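Side-chain contacts in N5-carboxyaminoimidazole ribonucleotide synthetase (PDB 3QFF), which carboxylates 5-aminoimidazole ribonucleotide with bicarbonate at the expense of ATP, giving N5-carboxyaminoimidazole ribonucleotide for purine biosynthesis: residues 286-291 / 340-345; 279-284 / 318-323; 210-215 / 295-300; 347-350 / 354-357. One frame throughout, in Å; residues are numbered along the deposited sequence.

Contact 1: 286-291 / 340-345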
loop_
_atom_site.group_PDB
_atom_site.type_symbol
_atom_site.label_atom_id
_atom_site.label_comp_id
_atom_site.label_asym_id
_atom_site.label_seq_id
_atom_site.Cartn_x
_atom_site.Cartn_y
_atom_site.Cartn_z
ATOM N N THR A 286 3.830 -2.743 9.969
ATOM C CA THR A 286 4.687 -2.955 8.797
ATOM C C THR A 286 4.153 -2.262 7.535
ATOM O O THR A 286 4.915 -2.017 6.605
ATOM C CB THR A 286 4.849 -4.448 8.445
ATOM O OG1 THR A 286 3.554 -5.029 8.192
ATOM C CG2 THR A 286 5.552 -5.191 9.568
ATOM N N GLN A 287 2.849 -1.985 7.503
ATOM C CA GLN A 287 2.207 -1.348 6.350
ATOM C C GLN A 287 2.763 0.026 6.048
ATOM O O GLN A 287 2.760 0.456 4.898
ATOM C CB GLN A 287 0.708 -1.184 6.593
ATOM C CG GLN A 287 -0.110 -2.451 6.390
ATOM C CD GLN A 287 -1.579 -2.159 6.516
ATOM O OE1 GLN A 287 -2.041 -1.586 7.522
ATOM N NE2 GLN A 287 -2.327 -2.514 5.487
ATOM N N ASP A 288 3.183 0.738 7.090
ATOM C CA ASP A 288 3.668 2.104 6.908
ATOM C C ASP A 288 5.138 2.291 7.273
ATOM O O ASP A 288 5.784 3.214 6.786
ATOM C CB ASP A 288 2.748 3.088 7.656
ATOM C CG ASP A 288 1.325 3.079 7.102
ATOM O OD1 ASP A 288 1.155 3.428 5.910
ATOM O OD2 ASP A 288 0.379 2.707 7.841
ATOM N N ALA A 289 5.676 1.394 8.095
ATOM C CA ALA A 289 7.009 1.621 8.678
ATOM C C ALA A 289 8.115 0.710 8.157
ATOM O O ALA A 289 9.290 0.951 8.458
ATOM C CB ALA A 289 6.948 1.533 10.191
ATOM N N CYS A 290 7.752 -0.332 7.402
ATOM C CA CYS A 290 8.748 -1.265 6.872
ATOM C C CYS A 290 8.815 -1.228 5.364
ATOM O O CYS A 290 7.894 -0.779 4.692
ATOM C CB CYS A 290 8.469 -2.702 7.326
ATOM S SG CYS A 290 8.796 -2.984 9.051
ATOM N N GLU A 291 9.910 -1.757 4.839
ATOM C CA GLU A 291 10.133 -1.819 3.410
ATOM C C GLU A 291 9.089 -2.678 2.653
ATOM O O GLU A 291 8.743 -2.359 1.515
ATOM C CB GLU A 291 11.565 -2.295 3.164
ATOM C CG GLU A 291 12.047 -2.016 1.779
ATOM C CD GLU A 291 13.529 -2.251 1.631
ATOM O OE1 GLU A 291 13.923 -2.762 0.558
ATOM O OE2 GLU A 291 14.285 -1.941 2.588
ATOM N N TYR A 340 -1.170 7.494 10.127
ATOM C CA TYR A 340 -1.590 6.822 8.895
ATOM C C TYR A 340 -2.748 5.876 9.180
ATOM O O TYR A 340 -2.583 4.801 9.790
ATOM C CB TYR A 340 -0.381 6.150 8.212
ATOM C CG TYR A 340 0.656 7.199 7.886
ATOM C CD1 TYR A 340 1.639 7.548 8.816
ATOM C CD2 TYR A 340 0.588 7.920 6.687
ATOM C CE1 TYR A 340 2.569 8.555 8.552
ATOM C CE2 TYR A 340 1.524 8.927 6.406
ATOM C CZ TYR A 340 2.503 9.240 7.341
ATOM O OH TYR A 340 3.411 10.243 7.083
ATOM N N LEU A 341 -3.926 6.316 8.743
ATOM C CA LEU A 341 -5.179 5.675 9.104
ATOM C C LEU A 341 -5.509 4.503 8.193
ATOM O O LEU A 341 -5.420 4.612 6.970
ATOM C CB LEU A 341 -6.312 6.715 9.083
ATOM C CG LEU A 341 -7.736 6.340 9.495
ATOM C CD1 LEU A 341 -7.793 5.787 10.936
ATOM C CD2 LEU A 341 -8.657 7.554 9.347
ATOM N N HIS A 342 -5.872 3.377 8.799
ATOM C CA HIS A 342 -6.451 2.255 8.074
ATOM C C HIS A 342 -7.829 1.946 8.631
ATOM O O HIS A 342 -7.994 1.779 9.838
ATOM C CB HIS A 342 -5.521 1.042 8.138
ATOM C CG HIS A 342 -4.156 1.337 7.600
ATOM N ND1 HIS A 342 -3.758 0.968 6.333
ATOM C CD2 HIS A 342 -3.131 2.044 8.124
ATOM C CE1 HIS A 342 -2.525 1.400 6.119
ATOM N NE2 HIS A 342 -2.132 2.073 7.184
ATOM N N LEU A 343 -8.822 1.912 7.759
ATOM C CA LEU A 343 -10.160 1.538 8.194
ATOM C C LEU A 343 -10.672 0.394 7.330
ATOM O O LEU A 343 -10.457 0.377 6.123
ATOM C CB LEU A 343 -11.107 2.746 8.207
ATOM C CG LEU A 343 -10.737 3.882 9.176
ATOM C CD1 LEU A 343 -11.644 5.099 8.972
ATOM C CD2 LEU A 343 -10.813 3.435 10.634
ATOM N N TYR A 344 -11.336 -0.564 7.964
ATOM C CA TYR A 344 -11.569 -1.863 7.346
ATOM C C TYR A 344 -12.885 -1.988 6.559
ATOM O O TYR A 344 -13.105 -2.980 5.870
ATOM C CB TYR A 344 -11.484 -2.963 8.421
ATOM C CG TYR A 344 -10.214 -2.964 9.273
ATOM C CD1 TYR A 344 -10.246 -3.414 10.601
ATOM C CD2 TYR A 344 -8.981 -2.557 8.746
ATOM C CE1 TYR A 344 -9.089 -3.456 11.393
ATOM C CE2 TYR A 344 -7.811 -2.584 9.534
ATOM C CZ TYR A 344 -7.881 -3.043 10.852
ATOM O OH TYR A 344 -6.754 -3.074 11.619
ATOM N N GLY A 345 -13.753 -0.985 6.653
ATOM C CA GLY A 345 -15.026 -1.009 5.918
ATOM C C GLY A 345 -16.100 -1.877 6.557
ATOM O O GLY A 345 -16.980 -2.393 5.866
#
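Asp-288 OD2 is gripped from two directions: His-342 NE2 donates to it across the contact at 2.7 Å, and Asn-359 ND2 of the adjoining strand adds a second hydrogen bond. The carboxylate offers the imidazole its syn lone pair, and OD2 lies close to the plane of the ring, with an N-H...O angle of 156°. The bond would be expected to hold the ring's rotation. A histidine paired with a carboxylate is a recurrent unit in proteins; here it pins the short helix 286-289, which follows strand 270-276, to strand 339-343, the outermost strand, within this chain, of the eight-stranded antiparallel sheet.

Gln-287 meets the same ring from above. Extended beyond CG, its chain carries OE1 over the centre of one face, 3.2 Å above the plane, with amide and imidazole 31° apart. OE1 comes within 3.3 Å of His-342 ND1, yet the angle is too poor for a hydrogen bond, and its polar partner is the weakly bonding NE2 of His-357, whose ring stacks on His-342.

Tyr-340 presents its CB to Asp-288 OD2 at 3.5 Å. From there the ring leads away from the helix, taking OH to a hydrogen bond with Glu-291 of the second subunit.

Contact 2: 279-284 / 318-323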
loop_
_atom_site.group_PDB
_atom_site.type_symbol
_atom_site.label_atom_id
_atom_site.label_comp_id
_atom_site.label_asym_id
_atom_site.label_seq_id
_atom_site.Cartn_x
_atom_site.Cartn_y
_atom_site.Cartn_z
ATOM N N PRO A 279 -0.922 -13.442 8.944
ATOM C CA PRO A 279 -0.703 -12.066 9.353
ATOM C C PRO A 279 -1.502 -11.790 10.624
ATOM O O PRO A 279 -2.586 -12.368 10.857
ATOM C CB PRO A 279 -1.251 -11.249 8.171
ATOM C CG PRO A 279 -1.132 -12.166 7.002
ATOM C CD PRO A 279 -1.369 -13.543 7.542
ATOM N N HIS A 280 -0.952 -10.919 11.445
ATOM C CA HIS A 280 -1.398 -10.758 12.797
ATOM C C HIS A 280 -1.523 -9.268 13.086
ATOM O O HIS A 280 -0.846 -8.447 12.460
ATOM C CB HIS A 280 -0.351 -11.419 13.697
ATOM C CG HIS A 280 -0.750 -11.538 15.127
ATOM N ND1 HIS A 280 -0.363 -10.620 16.081
ATOM C CD2 HIS A 280 -1.465 -12.482 15.781
ATOM C CE1 HIS A 280 -0.835 -10.988 17.259
ATOM N NE2 HIS A 280 -1.501 -12.120 17.107
ATOM N N ASN A 281 -2.392 -8.928 14.035
ATOM C CA ASN A 281 -2.632 -7.528 14.449
ATOM C C ASN A 281 -1.345 -6.811 14.901
ATOM O O ASN A 281 -1.167 -5.615 14.640
ATOM C CB ASN A 281 -3.684 -7.514 15.567
ATOM C CG ASN A 281 -4.336 -6.146 15.788
ATOM O OD1 ASN A 281 -3.887 -5.101 15.299
ATOM N ND2 ASN A 281 -5.416 -6.162 16.537
ATOM N N SER A 282 -0.448 -7.543 15.563
ATOM C CA SER A 282 0.821 -6.977 16.032
ATOM C C SER A 282 1.840 -6.693 14.894
ATOM O O SER A 282 2.915 -6.175 15.151
ATOM C CB SER A 282 1.426 -7.835 17.164
ATOM O OG SER A 282 1.969 -9.065 16.694
ATOM N N GLY A 283 1.478 -7.024 13.650
ATOM C CA GLY A 283 2.286 -6.738 12.465
ATOM C C GLY A 283 1.735 -5.649 11.549
ATOM O O GLY A 283 2.309 -5.375 10.490
ATOM N N HIS A 284 0.624 -5.020 11.926
ATOM C CA HIS A 284 0.040 -3.962 11.073
ATOM C C HIS A 284 0.951 -2.746 10.905
ATOM O O HIS A 284 0.864 -2.028 9.892
ATOM C CB HIS A 284 -1.323 -3.500 11.613
ATOM C CG HIS A 284 -2.398 -4.541 11.554
ATOM N ND1 HIS A 284 -2.286 -5.697 10.811
ATOM C CD2 HIS A 284 -3.635 -4.567 12.110
ATOM C CE1 HIS A 284 -3.392 -6.407 10.939
ATOM N NE2 HIS A 284 -4.230 -5.740 11.716
ATOM N N MET A 318 1.661 1.573 16.407
ATOM C CA MET A 318 0.362 1.213 15.892
ATOM C C MET A 318 -0.634 1.294 17.038
ATOM O O MET A 318 -0.346 0.798 18.140
ATOM C CB MET A 318 0.354 -0.205 15.319
ATOM C CG MET A 318 -0.995 -0.524 14.669
ATOM S SD MET A 318 -1.645 -2.152 14.987
ATOM C CE MET A 318 -1.981 -2.109 16.758
ATOM N N VAL A 319 -1.771 1.949 16.802
ATOM C CA VAL A 319 -2.858 1.943 17.781
ATOM C C VAL A 319 -4.110 1.338 17.180
ATOM O O VAL A 319 -4.532 1.724 16.091
ATOM C CB VAL A 319 -3.198 3.358 18.319
ATOM C CG1 VAL A 319 -3.977 3.231 19.642
ATOM C CG2 VAL A 319 -1.950 4.153 18.552
ATOM N N ASN A 320 -4.712 0.382 17.881
ATOM C CA ASN A 320 -5.962 -0.208 17.419
ATOM C C ASN A 320 -7.159 0.727 17.553
ATOM O O ASN A 320 -7.266 1.450 18.545
ATOM C CB ASN A 320 -6.273 -1.509 18.187
ATOM C CG ASN A 320 -5.881 -2.759 17.419
ATOM O OD1 ASN A 320 -5.498 -2.708 16.246
ATOM N ND2 ASN A 320 -5.996 -3.902 18.080
ATOM N N ILE A 321 -8.048 0.676 16.553
ATOM C CA ILE A 321 -9.325 1.395 16.556
ATOM C C ILE A 321 -10.478 0.403 16.709
ATOM O O ILE A 321 -10.862 -0.299 15.774
ATOM C CB ILE A 321 -9.508 2.294 15.297
ATOM C CG1 ILE A 321 -8.328 3.265 15.170
ATOM C CG2 ILE A 321 -10.869 3.056 15.323
ATOM C CD1 ILE A 321 -8.131 3.812 13.767
ATOM N N LEU A 322 -11.021 0.353 17.921
ATOM C CA LEU A 322 -12.176 -0.502 18.217
ATOM C C LEU A 322 -13.464 0.265 17.935
ATOM O O LEU A 322 -13.422 1.464 17.669
ATOM C CB LEU A 322 -12.126 -0.992 19.673
ATOM C CG LEU A 322 -10.792 -1.596 20.174
ATOM C CD1 LEU A 322 -10.939 -2.106 21.628
ATOM C CD2 LEU A 322 -10.336 -2.727 19.262
ATOM N N GLY A 323 -14.598 -0.433 17.959
ATOM C CA GLY A 323 -15.912 0.201 17.832
ATOM C C GLY A 323 -16.076 1.404 18.751
ATOM O O GLY A 323 -16.566 2.445 18.320
#
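Met-318 reaches from strand 316-322 into the loop 279-284, where Asn-281 and His-284 receive it. Its CB points toward the loop, and CG stands anti to the backbone N (chi1 -175°), so that the thioether is thrown forward off the strand. SD meets two neighbouring atoms of the loop, the backbone O of Asn-281 at 3.5 Å and CB of His-284 at 3.6 Å. The sulfur is also 5.0 Å from the centre of the His-284 imidazole, approached obliquely. Bent at both chi2 and chi3, the chain brings CE beside the side-chain amide of Asn-281.

That amide and the amide of Asn-320 approach from opposite directions, their planes 36° apart. The loop is shaped by a 3-10 turn (Gly-283 N to His-280 O, 3.0 Å) and, beside it, a bond from Ser-282 N to the side-chain ND1 of His-280 at 3.1 Å. The side chain of Asn-281 is about 10 Å from the bound ADP, placing the contact near the nucleotide site of the ATP-grasp fold.

Chemically, a soft, polarisable sulfur suits this buried junction, since it can lie against a carbonyl oxygen and a histidine alike without requiring a directed bond from either.

Contact 3: 210-215 / 295-300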
loop_
_atom_site.group_PDB
_atom_site.type_symbol
_atom_site.label_atom_id
_atom_site.label_comp_id
_atom_site.label_asym_id
_atom_site.label_seq_id
_atom_site.Cartn_x
_atom_site.Cartn_y
_atom_site.Cartn_z
ATOM N N LYS A 210 12.392 -14.387 5.960
ATOM C CA LYS A 210 12.617 -13.007 6.382
ATOM C C LYS A 210 11.972 -12.850 7.735
ATOM O O LYS A 210 10.939 -13.459 8.003
ATOM C CB LYS A 210 12.005 -11.993 5.407
ATOM C CG LYS A 210 12.631 -11.915 4.012
ATOM C CD LYS A 210 13.990 -11.221 3.985
ATOM C CE LYS A 210 14.595 -11.437 2.609
ATOM N NZ LYS A 210 15.983 -10.968 2.520
ATOM N N VAL A 211 12.571 -12.014 8.579
ATOM C CA VAL A 211 12.024 -11.730 9.897
ATOM C C VAL A 211 11.825 -10.218 10.030
ATOM O O VAL A 211 12.687 -9.412 9.624
ATOM C CB VAL A 211 12.935 -12.261 11.025
ATOM C CG1 VAL A 211 12.215 -12.246 12.368
ATOM C CG2 VAL A 211 13.385 -13.678 10.706
ATOM N N PHE A 212 10.679 -9.837 10.561
ATOM C CA PHE A 212 10.403 -8.441 10.862
ATOM C C PHE A 212 10.992 -8.048 12.216
ATOM O O PHE A 212 11.339 -8.924 13.011
ATOM C CB PHE A 212 8.899 -8.185 10.845
ATOM C CG PHE A 212 8.345 -8.037 9.474
ATOM C CD1 PHE A 212 7.682 -9.110 8.861
ATOM C CD2 PHE A 212 8.501 -6.845 8.779
ATOM C CE1 PHE A 212 7.146 -8.971 7.574
ATOM C CE2 PHE A 212 7.965 -6.696 7.486
ATOM C CZ PHE A 212 7.288 -7.756 6.887
ATOM N N PRO A 213 11.127 -6.735 12.469
ATOM C CA PRO A 213 11.711 -6.299 13.751
ATOM C C PRO A 213 10.804 -6.653 14.925
ATOM O O PRO A 213 9.581 -6.779 14.749
ATOM C CB PRO A 213 11.815 -4.763 13.616
ATOM C CG PRO A 213 11.572 -4.451 12.174
ATOM C CD PRO A 213 10.819 -5.610 11.570
ATOM N N VAL A 214 11.391 -6.787 16.111
ATOM C CA VAL A 214 10.634 -7.053 17.319
ATOM C C VAL A 214 9.694 -5.888 17.674
ATOM O O VAL A 214 10.120 -4.744 17.763
ATOM C CB VAL A 214 11.547 -7.353 18.542
ATOM C CG1 VAL A 214 10.697 -7.797 19.729
ATOM C CG2 VAL A 214 12.622 -8.414 18.211
ATOM N N ALA A 215 8.423 -6.206 17.907
ATOM C CA ALA A 215 7.445 -5.211 18.338
ATOM C C ALA A 215 7.106 -5.441 19.804
ATOM O O ALA A 215 6.929 -6.580 20.229
ATOM C CB ALA A 215 6.181 -5.310 17.506
ATOM N N PHE A 295 1.613 -8.181 4.795
ATOM C CA PHE A 295 0.659 -8.591 3.766
ATOM C C PHE A 295 1.295 -8.817 2.397
ATOM O O PHE A 295 1.047 -9.857 1.750
ATOM C CB PHE A 295 -0.535 -7.605 3.695
ATOM C CG PHE A 295 -1.274 -7.493 5.002
ATOM C CD1 PHE A 295 -1.079 -6.405 5.854
ATOM C CD2 PHE A 295 -2.115 -8.526 5.402
ATOM C CE1 PHE A 295 -1.748 -6.347 7.082
ATOM C CE2 PHE A 295 -2.779 -8.492 6.621
ATOM C CZ PHE A 295 -2.598 -7.396 7.467
ATOM N N GLY A 296 2.094 -7.848 1.947
ATOM C CA GLY A 296 2.895 -8.040 0.729
ATOM C C GLY A 296 3.814 -9.249 0.854
ATOM O O GLY A 296 4.020 -9.985 -0.126
ATOM N N GLN A 297 4.368 -9.460 2.050
ATOM C CA GLN A 297 5.230 -10.623 2.315
ATOM C C GLN A 297 4.471 -11.937 2.222
ATOM O O GLN A 297 4.956 -12.896 1.623
ATOM C CB GLN A 297 5.931 -10.526 3.683
ATOM C CG GLN A 297 7.013 -9.467 3.759
ATOM C CD GLN A 297 8.261 -9.811 2.927
ATOM O OE1 GLN A 297 8.175 -10.079 1.724
ATOM N NE2 GLN A 297 9.421 -9.781 3.570
ATOM N N HIS A 298 3.283 -11.980 2.812
ATOM C CA HIS A 298 2.473 -13.199 2.827
ATOM C C HIS A 298 2.107 -13.627 1.401
ATOM O O HIS A 298 2.201 -14.820 1.055
ATOM C CB HIS A 298 1.206 -13.008 3.675
ATOM C CG HIS A 298 0.362 -14.243 3.774
ATOM N ND1 HIS A 298 0.628 -15.261 4.663
ATOM C CD2 HIS A 298 -0.744 -14.621 3.090
ATOM C CE1 HIS A 298 -0.276 -16.215 4.524
ATOM N NE2 HIS A 298 -1.112 -15.858 3.562
ATOM N N ILE A 299 1.693 -12.657 0.583
ATOM C CA ILE A 299 1.378 -12.940 -0.825
ATOM C C ILE A 299 2.601 -13.512 -1.573
ATOM O O ILE A 299 2.496 -14.551 -2.244
ATOM C CB ILE A 299 0.799 -11.700 -1.566
ATOM C CG1 ILE A 299 -0.558 -11.276 -0.968
ATOM C CG2 ILE A 299 0.644 -11.988 -3.067
ATOM C CD1 ILE A 299 -1.604 -12.414 -0.840
ATOM N N ARG A 300 3.752 -12.849 -1.440
ATOM C CA ARG A 300 4.998 -13.314 -2.077
ATOM C C ARG A 300 5.370 -14.712 -1.617
ATOM O O ARG A 300 5.794 -15.517 -2.427
ATOM C CB ARG A 300 6.170 -12.373 -1.792
ATOM C CG ARG A 300 6.035 -11.004 -2.423
ATOM C CD ARG A 300 7.015 -9.992 -1.783
ATOM N NE ARG A 300 7.138 -8.783 -2.597
ATOM C CZ ARG A 300 6.278 -7.759 -2.599
ATOM N NH1 ARG A 300 5.203 -7.768 -1.825
ATOM N NH2 ARG A 300 6.491 -6.707 -3.397
#
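Phe-212 and Gln-297 supply the apolar part of this contact. CG of the glutamine approaches the outer end of the phenyl ring obliquely, 3.6 Å from CZ and 3.8 Å from CE1 of Phe-212, while the glutamine's amide stands nearly perpendicular to the ring, the two planes 82° apart. The turn at chi2 (-70°) folds the chain back after CG, bringing NE2 of Gln-297 to 3.9 Å from CB of Lys-210. The aliphatic base of the lysine is thus what the amide meets, and the rest of the lysine chain leads away.

The polar bonds go to partners outside the two segments or run within the helix. Gln-297 NE2 donates to the backbone O of Gly-308, which anchors the amide, and Lys-210 NZ makes a long, weak ion pair with Glu-309. Within the helix, Gly-296 O accepts twice: Arg-300 N, the usual helical donor, approaches from one face of the carbonyl plane at 3.2 Å, and Arg-300 NH1 from the other at 3.0 Å. The guanidinium bond arrives well above that plane, at a C=O...N angle of 94°.

Helix 294-303 thereby lies against strand 209-220 and its neighbour 195-203, where Gln-297 also touches Ile-202. Another side of the helix packs through Phe-295 on helix 24-35, and Arg-300 abuts Tyr-340 of the second subunit.

Contact 4: 347-350 / 354-357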
loop_
_atom_site.group_PDB
_atom_site.type_symbol
_atom_site.label_atom_id
_atom_site.label_comp_id
_atom_site.label_asym_id
_atom_site.label_seq_id
_atom_site.Cartn_x
_atom_site.Cartn_y
_atom_site.Cartn_z
ATOM N N GLU A 347 -19.429 -2.385 8.794
ATOM C CA GLU A 347 -20.654 -1.601 8.933
ATOM C C GLU A 347 -21.014 -1.372 10.402
ATOM O O GLU A 347 -21.048 -0.231 10.870
ATOM C CB GLU A 347 -21.800 -2.290 8.194
ATOM C CG GLU A 347 -22.822 -1.327 7.625
ATOM C CD GLU A 347 -24.199 -1.952 7.525
ATOM O OE1 GLU A 347 -24.321 -3.051 6.925
ATOM O OE2 GLU A 347 -25.157 -1.345 8.054
ATOM N N GLU A 348 -21.260 -2.454 11.134
ATOM C CA GLU A 348 -21.635 -2.347 12.542
ATOM C C GLU A 348 -20.409 -2.098 13.416
ATOM O O GLU A 348 -19.388 -2.769 13.271
ATOM C CB GLU A 348 -22.371 -3.607 12.999
ATOM C CG GLU A 348 -23.303 -3.387 14.188
ATOM C CD GLU A 348 -23.538 -4.653 15.001
ATOM O OE1 GLU A 348 -23.138 -5.754 14.550
ATOM O OE2 GLU A 348 -24.119 -4.543 16.103
ATOM N N ALA A 349 -20.524 -1.142 14.332
ATOM C CA ALA A 349 -19.404 -0.747 15.183
ATOM C C ALA A 349 -19.521 -1.267 16.622
ATOM O O ALA A 349 -19.568 -0.486 17.576
ATOM C CB ALA A 349 -19.234 0.770 15.159
ATOM N N LYS A 350 -19.550 -2.589 16.779
ATOM C CA LYS A 350 -19.601 -3.184 18.117
ATOM C C LYS A 350 -18.398 -2.739 18.944
ATOM O O LYS A 350 -17.297 -2.575 18.409
ATOM C CB LYS A 350 -19.701 -4.710 18.045
ATOM C CG LYS A 350 -20.971 -5.215 17.357
ATOM C CD LYS A 350 -21.222 -6.705 17.602
ATOM C CE LYS A 350 -21.910 -6.953 18.948
ATOM N NZ LYS A 350 -22.296 -8.389 19.131
ATOM N N LYS A 354 -12.762 -4.736 16.028
ATOM C CA LYS A 354 -11.642 -4.014 15.449
ATOM C C LYS A 354 -12.110 -3.363 14.160
ATOM O O LYS A 354 -12.474 -4.057 13.215
ATOM C CB LYS A 354 -10.460 -4.973 15.211
ATOM C CG LYS A 354 -9.763 -5.399 16.512
ATOM C CD LYS A 354 -8.801 -6.565 16.293
ATOM C CE LYS A 354 -8.270 -7.095 17.651
ATOM N NZ LYS A 354 -7.324 -8.227 17.433
ATOM N N MET A 355 -12.126 -2.030 14.137
ATOM C CA MET A 355 -12.670 -1.261 12.997
ATOM C C MET A 355 -11.559 -0.734 12.091
ATOM O O MET A 355 -11.795 -0.459 10.921
ATOM C CB MET A 355 -13.526 -0.073 13.486
ATOM C CG MET A 355 -14.641 -0.472 14.491
ATOM S SD MET A 355 -15.834 -1.643 13.829
ATOM C CE MET A 355 -16.655 -0.629 12.588
ATOM N N GLY A 356 -10.367 -0.568 12.661
ATOM C CA GLY A 356 -9.196 -0.115 11.929
ATOM C C GLY A 356 -7.976 -0.075 12.818
ATOM O O GLY A 356 -7.966 -0.655 13.928
ATOM N N HIS A 357 -6.945 0.608 12.331
ATOM C CA HIS A 357 -5.767 0.945 13.129
ATOM C C HIS A 357 -5.130 2.225 12.585
ATOM O O HIS A 357 -5.354 2.605 11.427
ATOM C CB HIS A 357 -4.748 -0.215 13.150
ATOM C CG HIS A 357 -4.142 -0.517 11.812
ATOM N ND1 HIS A 357 -4.711 -1.404 10.923
ATOM C CD2 HIS A 357 -3.002 -0.077 11.229
ATOM C CE1 HIS A 357 -3.955 -1.482 9.842
ATOM N NE2 HIS A 357 -2.913 -0.687 10.001
#
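Met-355 curls its side chain up to the backbone of Glu-348 and Ala-349, its CB pointing toward the loop and its thioether end presented to it. All three of its torsions turn the same way (chi1 -53°, chi2 -60°, chi3 -68°), winding the chain into a compact hook instead of an extended arm. The terminal CE consequently comes 3.5 Å from the backbone O of Glu-348 and 3.8 Å from CA of Ala-349. SD lies alongside, 3.8 Å from Glu-348 O and 3.9 Å from CA of Ala-349. CB of Ala-349 points neither at the strand nor away from it, so the methionine meets CA as much as the methyl, whose CB is 3.9 Å from CE of Met-355.

Glu-348 is turned the other way. Its CB points away from the strand, and its carboxylate forms a salt bridge with Arg-353 in the same connection, leaving its backbone carbonyl to face the methionine.

The hook starts from a classic beta bulge: Met-355 and Gly-356 both stand across from Ile-321 and share its backbone hydrogen bonds. The bulge opens strand 354-361, so the contact folds the loop that joins strands 339-343 and 354-361 back onto the beginning of the second of them.

No hydrogen bond joins the two segments. Hydrophobic and dispersion forces therefore carry the contact: one buried thioether lies against an exposed, largely polar turn.

Followed from the N terminus, the chain passes through strand 209-220 and returns about eighty residues later as helix 294-303, closing the longest of the four loops in contact 3. Before that loop shuts, the segments 279-284 and 286-291 have already opened contacts 2 and 1, which close on strands 316-322 and 339-343 respectively. These three contacts therefore cross one another, tying the segments that follow strand 270-276 to strands 316-322 and 339-343. Contact 4 follows in series, a local closure of the loop after strand 339-343 onto the start of strand 354-361. All four reach the same eight-stranded antiparallel sheet; contacts 3 and 4 do not touch, their centres being about 24 Å apart.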